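Local atomic coordinates of protein adenylyltransferase (Bartonella henselae str. Houston-1, PDB entry 5NH2), a protein that transfers AMP from ATP onto tyrosine or threonine residues of host target proteins through its Fic domain, as a secreted virulence factor. Residues T99-A104 and A189-A194; L218-H223 and G254-A259; P236-K241 and A265-N270. All blocks are in the same frame, centred on the assembly; numbering follows the deposited sequence.

Contact 1: residues T99-A104 and A189-A194; sequences TGWKNA and ASVAVA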
ATOM      1  N   THR A  99     -19.708   2.213  -6.662  1.00 52.05           N
ATOM      2  CA  THR A  99     -20.912   1.659  -6.040  1.00 48.38           C
ATOM      3  C   THR A  99     -20.912   2.068  -4.573  1.00 49.14           C
ATOM      4  O   THR A  99     -19.990   1.712  -3.833  1.00 56.73           O
ATOM      5  CB  THR A  99     -20.959   0.129  -6.176  1.00 50.03           C
ATOM      6  OG1 THR A  99     -21.279  -0.233  -7.520  1.00 51.96           O
ATOM      7  CG2 THR A  99     -22.002  -0.480  -5.288  1.00 50.39           C
ATOM      8  N   GLY A 100     -21.918   2.860  -4.167  1.00 53.48           N
ATOM      9  CA  GLY A 100     -22.221   3.165  -2.769  1.00 55.28           C
ATOM     10  C   GLY A 100     -21.351   4.207  -2.084  1.00 57.82           C
ATOM     11  O   GLY A 100     -21.690   4.628  -0.969  1.00 59.72           O
ATOM     12  N   TRP A 101     -20.281   4.673  -2.728  1.00 68.14           N
ATOM     13  CA  TRP A 101     -19.110   5.256  -2.075  1.00 78.59           C
ATOM     14  C   TRP A 101     -19.209   6.777  -1.920  1.00 84.98           C
ATOM     15  O   TRP A 101     -20.284   7.380  -1.905  1.00 79.16           O
ATOM     16  CB  TRP A 101     -17.830   4.878  -2.829  1.00 74.89           C
ATOM     17  CG  TRP A 101     -17.162   3.592  -2.362  1.00 83.30           C
ATOM     18  CD1 TRP A 101     -16.886   2.493  -3.133  1.00 86.20           C
ATOM     19  CD2 TRP A 101     -16.672   3.274  -1.034  1.00 89.94           C
ATOM     20  NE1 TRP A 101     -16.260   1.520  -2.380  1.00 87.67           N
ATOM     21  CE2 TRP A 101     -16.120   1.969  -1.092  1.00 89.13           C
ATOM     22  CE3 TRP A 101     -16.648   3.959   0.190  1.00 91.50           C
ATOM     23  CZ2 TRP A 101     -15.557   1.338   0.028  1.00 87.99           C
ATOM     24  CZ3 TRP A 101     -16.083   3.329   1.299  1.00 89.44           C
ATOM     25  CH2 TRP A 101     -15.549   2.032   1.207  1.00 87.09           C
ATOM     26  N   LYS A 102     -18.046   7.395  -1.763  1.00 96.49           N
ATOM     27  CA  LYS A 102     -17.837   8.772  -1.343  1.00100.57           C
ATOM     28  C   LYS A 102     -18.188   9.746  -2.461  1.00 93.33           C
ATOM     29  O   LYS A 102     -19.076   9.482  -3.277  1.00 92.94           O
ATOM     30  CB  LYS A 102     -16.377   8.975  -0.901  1.00 98.47           C
ATOM     31  CG  LYS A 102     -15.933   8.108   0.282  1.00 91.90           C
ATOM     32  CD  LYS A 102     -14.988   6.995  -0.149  1.00 81.58           C
ATOM     33  CE  LYS A 102     -13.570   7.476  -0.354  1.00 70.75           C
ATOM     34  NZ  LYS A 102     -12.651   6.338  -0.102  1.00 69.28           N
ATOM     35  N   ASN A 103     -17.590  10.931  -2.404  1.00 89.87           N
ATOM     36  CA  ASN A 103     -17.648  11.960  -3.442  1.00 91.44           C
ATOM     37  C   ASN A 103     -17.033  11.505  -4.767  1.00 70.39           C
ATOM     38  O   ASN A 103     -17.088  12.196  -5.783  1.00 73.27           O
ATOM     39  CB  ASN A 103     -16.962  13.210  -2.888  1.00 99.97           C
ATOM     40  CG  ASN A 103     -17.188  13.353  -1.392  1.00104.80           C
ATOM     41  OD1 ASN A 103     -17.285  12.348  -0.687  1.00104.87           O
ATOM     42  ND2 ASN A 103     -17.302  14.594  -0.907  1.00105.99           N
ATOM     43  N   ALA A 104     -16.475  10.319  -4.759  1.00 54.30           N
ATOM     44  CA  ALA A 104     -15.924   9.656  -5.932  1.00 57.34           C
ATOM     45  C   ALA A 104     -14.748  10.405  -6.561  1.00 61.45           C
ATOM     46  O   ALA A 104     -14.099  11.248  -5.926  1.00 65.86           O
ATOM     47  CB  ALA A 104     -17.083   9.443  -6.889  1.00 56.59           C
ATOM     48  N   ALA A 189      -9.027   6.035   7.189  1.00 23.94           N
ATOM     49  CA  ALA A 189      -8.265   7.273   6.947  1.00 40.52           C
ATOM     50  C   ALA A 189      -8.758   7.986   5.688  1.00 30.71           C
ATOM     51  O   ALA A 189      -9.038   9.192   5.716  1.00 31.46           O
ATOM     52  CB  ALA A 189      -6.741   6.985   6.851  1.00 23.27           C
ATOM     53  N   SER A 190      -8.896   7.241   4.578  1.00 26.80           N
ATOM     54  CA  SER A 190      -9.295   7.863   3.316  1.00 24.14           C
ATOM     55  C   SER A 190     -10.690   8.458   3.407  1.00 30.82           C
ATOM     56  O   SER A 190     -10.922   9.570   2.922  1.00 36.96           O
ATOM     57  CB  SER A 190      -9.276   6.846   2.158  1.00 26.76           C
ATOM     58  OG  SER A 190      -8.067   6.118   2.141  1.00 33.05           O
ATOM     59  N   VAL A 191     -11.651   7.726   3.994  1.00 24.69           N
ATOM     60  CA  VAL A 191     -12.983   8.314   3.988  1.00 36.87           C
ATOM     61  C   VAL A 191     -13.077   9.436   5.014  1.00 35.02           C
ATOM     62  O   VAL A 191     -13.872  10.377   4.831  1.00 33.03           O
ATOM     63  CB  VAL A 191     -14.135   7.284   4.148  1.00 41.14           C
ATOM     64  CG1 VAL A 191     -13.796   5.873   3.596  1.00 41.26           C
ATOM     65  CG2 VAL A 191     -14.825   7.324   5.529  1.00 41.80           C
ATOM     66  N   ALA A 192     -12.271   9.401   6.084  1.00 31.97           N
ATOM     67  CA  ALA A 192     -12.227  10.593   6.935  1.00 33.40           C
ATOM     68  C   ALA A 192     -11.830  11.803   6.096  1.00 34.57           C
ATOM     69  O   ALA A 192     -12.482  12.847   6.172  1.00 35.05           O
ATOM     70  CB  ALA A 192     -11.283  10.411   8.123  1.00 33.09           C
ATOM     71  N   VAL A 193     -10.833  11.650   5.204  1.00 31.46           N
ATOM     72  CA  VAL A 193     -10.496  12.779   4.330  1.00 39.79           C
ATOM     73  C   VAL A 193     -11.677  13.140   3.430  1.00 40.10           C
ATOM     74  O   VAL A 193     -12.130  14.288   3.389  1.00 32.83           O
ATOM     75  CB  VAL A 193      -9.265  12.481   3.455  1.00 36.40           C
ATOM     76  CG1 VAL A 193      -8.999  13.726   2.607  1.00 34.89           C
ATOM     77  CG2 VAL A 193      -8.036  12.138   4.270  1.00 34.15           C
ATOM     78  N   ALA A 194     -12.128  12.169   2.626  1.00 39.96           N
ATOM     79  CA  ALA A 194     -12.996  12.462   1.495  1.00 39.54           C
ATOM     80  C   ALA A 194     -14.393  12.833   1.946  1.00 35.16           C
ATOM     81  O   ALA A 194     -15.043  13.668   1.326  1.00 39.57           O
ATOM     82  CB  ALA A 194     -13.067  11.268   0.537  1.00 33.52           C
TER

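Contact 2: residues L218-H223 and G254-A259; sequences LKEFMH and GLEGFA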
ATOM      1  N   LEU A 218       5.091  -1.807  15.453  1.00 38.71           N
ATOM      2  CA  LEU A 218       4.088  -2.429  14.596  1.00 36.73           C
ATOM      3  C   LEU A 218       4.666  -3.627  13.858  1.00 38.81           C
ATOM      4  O   LEU A 218       3.956  -4.608  13.615  1.00 37.35           O
ATOM      5  CB  LEU A 218       3.543  -1.423  13.595  1.00 35.32           C
ATOM      6  CG  LEU A 218       2.525  -0.472  14.146  1.00 37.72           C
ATOM      7  CD1 LEU A 218       2.346   0.653  13.138  1.00 38.28           C
ATOM      8  CD2 LEU A 218       1.207  -1.207  14.354  1.00 40.36           C
ATOM      9  N   LYS A 219       5.936  -3.543  13.460  1.00 41.51           N
ATOM     10  CA  LYS A 219       6.649  -4.718  12.939  1.00 45.91           C
ATOM     11  C   LYS A 219       6.583  -5.925  13.892  1.00 46.58           C
ATOM     12  O   LYS A 219       6.246  -7.054  13.481  1.00 35.65           O
ATOM     13  CB  LYS A 219       8.105  -4.359  12.664  1.00 47.63           C
ATOM     14  CG  LYS A 219       8.324  -3.686  11.337  1.00 47.73           C
ATOM     15  CD  LYS A 219       9.814  -3.663  11.016  1.00 45.72           C
ATOM     16  CE  LYS A 219      10.084  -3.009   9.668  1.00 44.58           C
ATOM     17  NZ  LYS A 219      11.481  -3.234   9.192  1.00 42.95           N
ATOM     18  N   GLU A 220       6.917  -5.709  15.170  1.00 44.41           N
ATOM     19  CA  GLU A 220       6.799  -6.810  16.121  1.00 38.24           C
ATOM     20  C   GLU A 220       5.373  -7.307  16.201  1.00 45.29           C
ATOM     21  O   GLU A 220       5.140  -8.522  16.156  1.00 48.25           O
ATOM     22  CB  GLU A 220       7.273  -6.381  17.494  1.00 42.10           C
ATOM     23  CG  GLU A 220       7.129  -7.397  18.553  1.00 46.06           C
ATOM     24  CD  GLU A 220       7.495  -6.823  19.901  1.00 55.66           C
ATOM     25  OE1 GLU A 220       8.684  -6.901  20.271  1.00 64.34           O
ATOM     26  OE2 GLU A 220       6.604  -6.254  20.571  1.00 56.04           O
ATOM     27  N   PHE A 221       4.393  -6.385  16.280  1.00 44.47           N
ATOM     28  CA  PHE A 221       3.017  -6.834  16.482  1.00 36.50           C
ATOM     29  C   PHE A 221       2.527  -7.655  15.295  1.00 37.71           C
ATOM     30  O   PHE A 221       1.838  -8.667  15.470  1.00 40.33           O
ATOM     31  CB  PHE A 221       2.071  -5.658  16.713  1.00 33.04           C
ATOM     32  CG  PHE A 221       0.619  -6.061  16.669  1.00 35.64           C
ATOM     33  CD1 PHE A 221       0.016  -6.673  17.753  1.00 36.55           C
ATOM     34  CD2 PHE A 221      -0.121  -5.882  15.534  1.00 36.98           C
ATOM     35  CE1 PHE A 221      -1.321  -7.050  17.711  1.00 41.87           C
ATOM     36  CE2 PHE A 221      -1.460  -6.277  15.471  1.00 36.46           C
ATOM     37  CZ  PHE A 221      -2.059  -6.855  16.564  1.00 37.60           C
ATOM     38  N   MET A 222       2.861  -7.224  14.080  1.00 36.07           N
ATOM     39  CA  MET A 222       2.361  -7.914  12.895  1.00 37.82           C
ATOM     40  C   MET A 222       3.019  -9.268  12.770  1.00 45.75           C
ATOM     41  O   MET A 222       2.343 -10.274  12.513  1.00 42.98           O
ATOM     42  CB  MET A 222       2.612  -7.068  11.650  1.00 36.72           C
ATOM     43  CG  MET A 222       1.805  -5.729  11.593  1.00 49.02           C
ATOM     44  SD  MET A 222       0.022  -5.926  11.284  1.00 48.01           S
ATOM     45  CE  MET A 222      -0.618  -4.275  11.091  1.00 52.39           C
ATOM     46  N   HIS A 223       4.342  -9.306  13.002  1.00 50.27           N
ATOM     47  CA  HIS A 223       5.080 -10.566  13.058  1.00 55.18           C
ATOM     48  C   HIS A 223       4.428 -11.561  14.020  1.00 51.92           C
ATOM     49  O   HIS A 223       4.221 -12.731  13.675  1.00 56.26           O
ATOM     50  CB  HIS A 223       6.534 -10.276  13.466  1.00 66.89           C
ATOM     51  CG  HIS A 223       7.424 -11.484  13.462  1.00 81.16           C
ATOM     52  ND1 HIS A 223       8.249 -11.798  12.401  1.00 85.92           N
ATOM     53  CD2 HIS A 223       7.613 -12.459  14.387  1.00 82.81           C
ATOM     54  CE1 HIS A 223       8.909 -12.911  12.674  1.00 86.29           C
ATOM     55  NE2 HIS A 223       8.539 -13.333  13.870  1.00 84.17           N
ATOM     56  N   GLY A 254       5.457  -8.046  24.445  1.00 63.92           N
ATOM     57  CA  GLY A 254       6.494  -8.639  23.635  1.00 68.84           C
ATOM     58  C   GLY A 254       7.810  -8.010  24.035  1.00 70.21           C
ATOM     59  O   GLY A 254       7.885  -7.295  25.033  1.00 73.31           O
ATOM     60  N   LEU A 255       8.855  -8.349  23.300  1.00 69.97           N
ATOM     61  CA  LEU A 255      10.146  -7.739  23.598  1.00 69.98           C
ATOM     62  C   LEU A 255      10.069  -6.211  23.571  1.00 66.89           C
ATOM     63  O   LEU A 255      10.529  -5.553  24.505  1.00 60.53           O
ATOM     64  CB  LEU A 255      11.197  -8.244  22.619  1.00 65.39           C
ATOM     65  CG  LEU A 255      11.602  -9.668  22.916  1.00 64.04           C
ATOM     66  CD1 LEU A 255      12.061 -10.348  21.638  1.00 59.13           C
ATOM     67  CD2 LEU A 255      12.708  -9.591  23.954  1.00 67.35           C
ATOM     68  N   GLU A 256       9.591  -5.622  22.463  1.00 65.57           N
ATOM     69  CA  GLU A 256       9.579  -4.160  22.310  1.00 62.86           C
ATOM     70  C   GLU A 256       8.292  -3.441  22.746  1.00 57.87           C
ATOM     71  O   GLU A 256       8.354  -2.323  23.274  1.00 53.98           O
ATOM     72  CB  GLU A 256       9.961  -3.815  20.877  1.00 60.10           C
ATOM     73  CG  GLU A 256      11.429  -4.216  20.670  1.00 72.86           C
ATOM     74  CD  GLU A 256      11.974  -3.867  19.320  1.00 79.44           C
ATOM     75  OE1 GLU A 256      11.900  -4.722  18.415  1.00 84.42           O
ATOM     76  OE2 GLU A 256      12.477  -2.741  19.167  1.00 80.05           O
ATOM     77  N   GLY A 257       7.116  -4.036  22.555  1.00 58.87           N
ATOM     78  CA  GLY A 257       5.883  -3.291  22.719  1.00 53.31           C
ATOM     79  C   GLY A 257       4.802  -4.148  23.335  1.00 50.57           C
ATOM     80  O   GLY A 257       4.971  -5.360  23.522  1.00 57.56           O
ATOM     81  N   PHE A 258       3.704  -3.492  23.697  1.00 52.38           N
ATOM     82  CA  PHE A 258       2.518  -4.176  24.195  1.00 52.14           C
ATOM     83  C   PHE A 258       1.303  -3.731  23.403  1.00 46.55           C
ATOM     84  O   PHE A 258       1.291  -2.667  22.781  1.00 49.86           O
ATOM     85  CB  PHE A 258       2.257  -3.931  25.686  1.00 51.35           C
ATOM     86  CG  PHE A 258       1.815  -2.535  25.997  1.00 51.03           C
ATOM     87  CD1 PHE A 258       2.740  -1.505  26.053  1.00 49.05           C
ATOM     88  CD2 PHE A 258       0.475  -2.246  26.233  1.00 52.35           C
ATOM     89  CE1 PHE A 258       2.355  -0.217  26.344  1.00 49.36           C
ATOM     90  CE2 PHE A 258       0.063  -0.946  26.535  1.00 52.40           C
ATOM     91  CZ  PHE A 258       1.015   0.075  26.582  1.00 56.45           C
ATOM     92  N   ALA A 259       0.265  -4.564  23.473  1.00 47.05           N
ATOM     93  CA  ALA A 259      -0.968  -4.393  22.731  1.00 46.62           C
ATOM     94  C   ALA A 259      -2.137  -4.322  23.697  1.00 59.37           C
ATOM     95  O   ALA A 259      -2.204  -5.070  24.686  1.00 59.10           O
ATOM     96  CB  ALA A 259      -1.202  -5.536  21.734  1.00 43.58           C
TER

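Contact 3: residues P236-K241 and A265-N270; sequences PVMVAK and AYIIGN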
ATOM      1  N   PRO A 236      -8.812  -2.277  12.819  1.00 37.78           N
ATOM      2  CA  PRO A 236      -7.888  -1.168  13.071  1.00 29.66           C
ATOM      3  C   PRO A 236      -6.708  -1.631  13.917  1.00 41.05           C
ATOM      4  O   PRO A 236      -6.878  -2.330  14.924  1.00 39.82           O
ATOM      5  CB  PRO A 236      -8.760  -0.133  13.805  1.00 31.03           C
ATOM      6  CG  PRO A 236      -9.961  -0.867  14.287  1.00 36.53           C
ATOM      7  CD  PRO A 236     -10.151  -2.070  13.418  1.00 35.82           C
ATOM      8  N   VAL A 237      -5.503  -1.270  13.466  1.00 37.61           N
ATOM      9  CA  VAL A 237      -4.233  -1.530  14.153  1.00 34.02           C
ATOM     10  C   VAL A 237      -3.440  -0.231  14.108  1.00 38.78           C
ATOM     11  O   VAL A 237      -3.183   0.303  13.024  1.00 43.58           O
ATOM     12  CB  VAL A 237      -3.426  -2.674  13.502  1.00 30.07           C
ATOM     13  CG1 VAL A 237      -2.107  -2.964  14.275  1.00 32.31           C
ATOM     14  CG2 VAL A 237      -4.295  -3.938  13.432  1.00 33.03           C
ATOM     15  N   MET A 238      -3.119   0.324  15.265  1.00 35.31           N
ATOM     16  CA  MET A 238      -2.398   1.581  15.248  1.00 37.79           C
ATOM     17  C   MET A 238      -1.616   1.716  16.535  1.00 44.75           C
ATOM     18  O   MET A 238      -1.838   0.990  17.520  1.00 36.38           O
ATOM     19  CB  MET A 238      -3.319   2.788  15.070  1.00 35.89           C
ATOM     20  CG  MET A 238      -4.382   2.821  16.084  1.00 45.68           C
ATOM     21  SD  MET A 238      -5.806   3.739  15.501  1.00 54.46           S
ATOM     22  CE  MET A 238      -6.851   3.532  16.919  1.00 46.94           C
ATOM     23  N   VAL A 239      -0.685   2.648  16.496  1.00 43.73           N
ATOM     24  CA  VAL A 239       0.152   2.924  17.638  1.00 41.48           C
ATOM     25  C   VAL A 239      -0.495   4.042  18.421  1.00 46.10           C
ATOM     26  O   VAL A 239      -0.945   5.035  17.836  1.00 45.69           O
ATOM     27  CB  VAL A 239       1.565   3.283  17.188  1.00 47.60           C
ATOM     28  CG1 VAL A 239       2.366   3.935  18.333  1.00 49.56           C
ATOM     29  CG2 VAL A 239       2.232   1.997  16.692  1.00 47.63           C
ATOM     30  N   ALA A 240      -0.574   3.866  19.740  1.00 46.13           N
ATOM     31  CA  ALA A 240      -1.164   4.873  20.604  1.00 46.83           C
ATOM     32  C   ALA A 240      -0.580   6.251  20.320  1.00 46.35           C
ATOM     33  O   ALA A 240       0.633   6.403  20.141  1.00 46.15           O
ATOM     34  CB  ALA A 240      -0.922   4.493  22.062  1.00 56.03           C
ATOM     35  N   LYS A 241      -1.466   7.255  20.268  1.00 51.62           N
ATOM     36  CA  LYS A 241      -1.067   8.649  20.070  1.00 56.21           C
ATOM     37  C   LYS A 241      -0.583   9.280  21.374  1.00 54.76           C
ATOM     38  O   LYS A 241      -1.145   9.045  22.450  1.00 58.98           O
ATOM     39  CB  LYS A 241      -2.229   9.484  19.528  1.00 59.07           C
ATOM     40  CG  LYS A 241      -2.863   8.998  18.260  1.00 67.52           C
ATOM     41  CD  LYS A 241      -3.809  10.075  17.675  1.00 80.86           C
ATOM     42  CE  LYS A 241      -3.075  11.403  17.377  1.00 86.86           C
ATOM     43  NZ  LYS A 241      -3.755  12.228  16.333  1.00 89.06           N
ATOM     44  N   ALA A 265     -10.442  -2.646  18.234  1.00 48.95           N
ATOM     45  CA  ALA A 265      -9.213  -2.122  17.653  1.00 41.13           C
ATOM     46  C   ALA A 265      -7.982  -2.597  18.426  1.00 40.16           C
ATOM     47  O   ALA A 265      -8.029  -2.785  19.643  1.00 35.26           O
ATOM     48  CB  ALA A 265      -9.251  -0.588  17.643  1.00 33.02           C
ATOM     49  N   TYR A 266      -6.851  -2.731  17.720  1.00 37.01           N
ATOM     50  CA  TYR A 266      -5.554  -2.976  18.372  1.00 39.04           C
ATOM     51  C   TYR A 266      -4.729  -1.681  18.484  1.00 40.16           C
ATOM     52  O   TYR A 266      -4.396  -1.055  17.463  1.00 38.05           O
ATOM     53  CB  TYR A 266      -4.751  -4.040  17.623  1.00 39.74           C
ATOM     54  CG  TYR A 266      -5.361  -5.404  17.655  1.00 45.10           C
ATOM     55  CD1 TYR A 266      -5.287  -6.182  18.793  1.00 58.51           C
ATOM     56  CD2 TYR A 266      -5.987  -5.927  16.540  1.00 47.79           C
ATOM     57  CE1 TYR A 266      -5.844  -7.451  18.828  1.00 66.17           C
ATOM     58  CE2 TYR A 266      -6.533  -7.190  16.556  1.00 57.34           C
ATOM     59  CZ  TYR A 266      -6.465  -7.940  17.705  1.00 65.39           C
ATOM     60  OH  TYR A 266      -7.017  -9.188  17.732  1.00 76.89           O
ATOM     61  N   ILE A 267      -4.366  -1.321  19.723  1.00 39.87           N
ATOM     62  CA  ILE A 267      -3.577  -0.139  20.074  1.00 37.45           C
ATOM     63  C   ILE A 267      -2.212  -0.622  20.557  1.00 43.42           C
ATOM     64  O   ILE A 267      -2.128  -1.301  21.589  1.00 44.17           O
ATOM     65  CB  ILE A 267      -4.267   0.698  21.172  1.00 34.93           C
ATOM     66  CG1 ILE A 267      -5.760   0.859  20.881  1.00 34.04           C
ATOM     67  CG2 ILE A 267      -3.641   2.064  21.282  1.00 35.23           C
ATOM     68  CD1 ILE A 267      -6.052   1.471  19.490  1.00 31.42           C
ATOM     69  N   ILE A 268      -1.130  -0.267  19.836  1.00 47.60           N
ATOM     70  CA  ILE A 268       0.229  -0.680  20.206  1.00 48.50           C
ATOM     71  C   ILE A 268       0.909   0.457  20.959  1.00 47.55           C
ATOM     72  O   ILE A 268       0.749   1.632  20.611  1.00 39.44           O
ATOM     73  CB  ILE A 268       1.076  -1.101  18.982  1.00 48.01           C
ATOM     74  CG1 ILE A 268       0.295  -2.027  18.041  1.00 46.14           C
ATOM     75  CG2 ILE A 268       2.384  -1.809  19.429  1.00 39.67           C
ATOM     76  CD1 ILE A 268      -0.360  -3.148  18.727  1.00 42.66           C
ATOM     77  N   GLY A 269       1.684   0.106  21.997  1.00 50.33           N
ATOM     78  CA  GLY A 269       2.459   1.085  22.735  1.00 41.03           C
ATOM     79  C   GLY A 269       3.774   0.503  23.177  1.00 42.72           C
ATOM     80  O   GLY A 269       4.014  -0.711  23.091  1.00 41.96           O
ATOM     81  N   ASN A 270       4.652   1.386  23.649  1.00 43.40           N
ATOM     82  CA  ASN A 270       5.994   1.006  24.049  1.00 49.28           C
ATOM     83  C   ASN A 270       5.958   0.403  25.448  1.00 54.66           C
ATOM     84  O   ASN A 270       5.285   0.944  26.326  1.00 61.74           O
ATOM     85  CB  ASN A 270       6.883   2.242  24.022  1.00 54.09           C
ATOM     86  CG  ASN A 270       8.344   1.909  24.044  1.00 61.34           C
ATOM     87  OD1 ASN A 270       8.839   1.260  24.969  1.00 61.53           O
ATOM     88  ND2 ASN A 270       9.055   2.348  23.005  1.00 66.31           N
TER

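Contact 1: residues T99-A104 and A189-A194
Lys102 reaches from the loop that joins strand 90-91 to helix 109-124 and lays its alkyl chain over the helix 183-196, where Val191 and Ala194, one helical turn apart along the same side, receive it. Most of the buried surface lies here. CE of Lys102 rests on CB of Ala194 at 3.9 Å, and the side chain crosses that of Val191 at about a right angle, with NZ 3.9 Å from Val191 CG1. This path depends on two bends in the lysine, at chi2 (108°) and chi3 (79°), which turn the chain back along the helix toward Ser190. NZ ends 4.1 Å from CB of Ser190, whose hydroxyl is bonded to the carbonyl of Met186 in its own helix.

Toward solvent the fit is looser. Trp101 offers only the CZ3 corner of its indole, 4.1 Å from Val191 CG1, and the ring meets that methyl obliquely; Met187 of the same helix touches it too, and Arg98 makes a cation-pi contact with it. On the other flank the amide of Asn103 lies out beyond the carbonyl oxygen of Ala194. Its OD1 and ND2 are each 3.3 Å from Ala194 O, the first a fellow acceptor and the second poorly angled, so this flank gains no polar bond.

Both segments belong to the Fido region, and the loop includes Thr99, which with Arg98 probably contributes to ATP binding. Arg98 is also a cation close to NZ. The lysine thus contributes methylenes, its ammonium making no polar bond to the helix segment: a modest apolar attachment, burying 226 Å².

Contact 2: residues L218-H223 and G254-A259
Glu220 projects from helix 212-227 and presents its carboxylate to the turn leading into strand 257-262, where each oxygen accepts a different backbone N-H. OE1 takes the amide of Glu256 at 2.7 Å through its syn lone pair, in a nearly straight bond (169°). OE2 takes the amide of Gly257 at 3.0 Å, also from the syn side but 21° out of the carboxylate plane and more bent. An extended side chain, with CG anti to the backbone N (chi1 177°), carries the acid far enough to span both donors; the two bonds together hold the carboxylate's rotation. The turn is the hairpin connection between strands 245-253 and 257-262 of the intracellular delivery domain, a sheet consistent with an OB-like fold, and helix 212-227 packs against one face of it. Across the turn the amide of Gly254 makes a weak bond to the carbonyl of Gly257. Glu256 brings a second negative charge near the first, its OE1 4.3 Å from Glu220 OE1; its OE2 forms a salt bridge with Arg216, one turn before Glu220 in the helix, which probably offsets the repulsion. Deeper in, CE1 of Phe221 meets CB of Ala259 at 4.3 Å, where the ring also touches Ile268 and Tyr266.

Contact 3: residues P236-K241 and A265-N270
Strands 237-239 and 265-270 run parallel, their short axes 26° apart in direction and 4.6 Å apart at closest approach. Val237 pairs with Tyr266, Met238 with Ile267 and Val239 with Ile268. Four backbone hydrogen bonds alternate along the ladder: Tyr266 N to Pro236 O, Met238 N to Tyr266 O, Ile268 N to Met238 O and Ala240 N to Ile268 O, all between 2.7 and 2.9 Å. Met238 on one strand and Tyr266 and Ile268 on the other each give and accept, as in a parallel ladder, and CA-H groups of Val237, Ile267 and Val239 add contacts to the same carbonyls.

On the face carrying Met238 and Ile267, the two side chains lie side by side and point the same way, the methionine CE 3.4 Å from Ile267 CD1. The other isoleucine branch, CG2, lies anti to the backbone N and meets CB of Ala240 at 3.7 Å. At the start of the ladder CG of Pro236 presses on CB of Ala265, at 3.4 Å. The opposite face holds Val237, Tyr266, Val239 and Ile268: CG2 of Val237 approaches CD2 of the tyrosine ring obliquely at 4.1 Å, and Val239 crosses Ile268 at about a right angle. Helix 212-227 covers this face through Phe221 and Leu218. Strand 237-239 is an outermost strand within this chain, parallel to 265-270, while the other neighbours in the sheet are antiparallel; by its family the domain is probably OB-like.

How the contacts relate
Contact 1 lies at the surface within the Fido region, while contact 2 joins helix 212-227 to the sheet of the intracellular delivery domain, and contact 3 pairs two strands within it. Contact 3 is buried and contact 2 only partly so; their centres are about 10 Å apart, and they touch where the amide of Phe258 probably bonds to the carbonyl of Gly269 and where Leu218 packs on Val239. The centre of contact 1 is about 23 Å from that of contact 3. The chemistry changes accordingly: alkyl and methyl contacts in contact 1, a carboxylate taking turn amides in contact 2, and main-chain pairing between strands in contact 3.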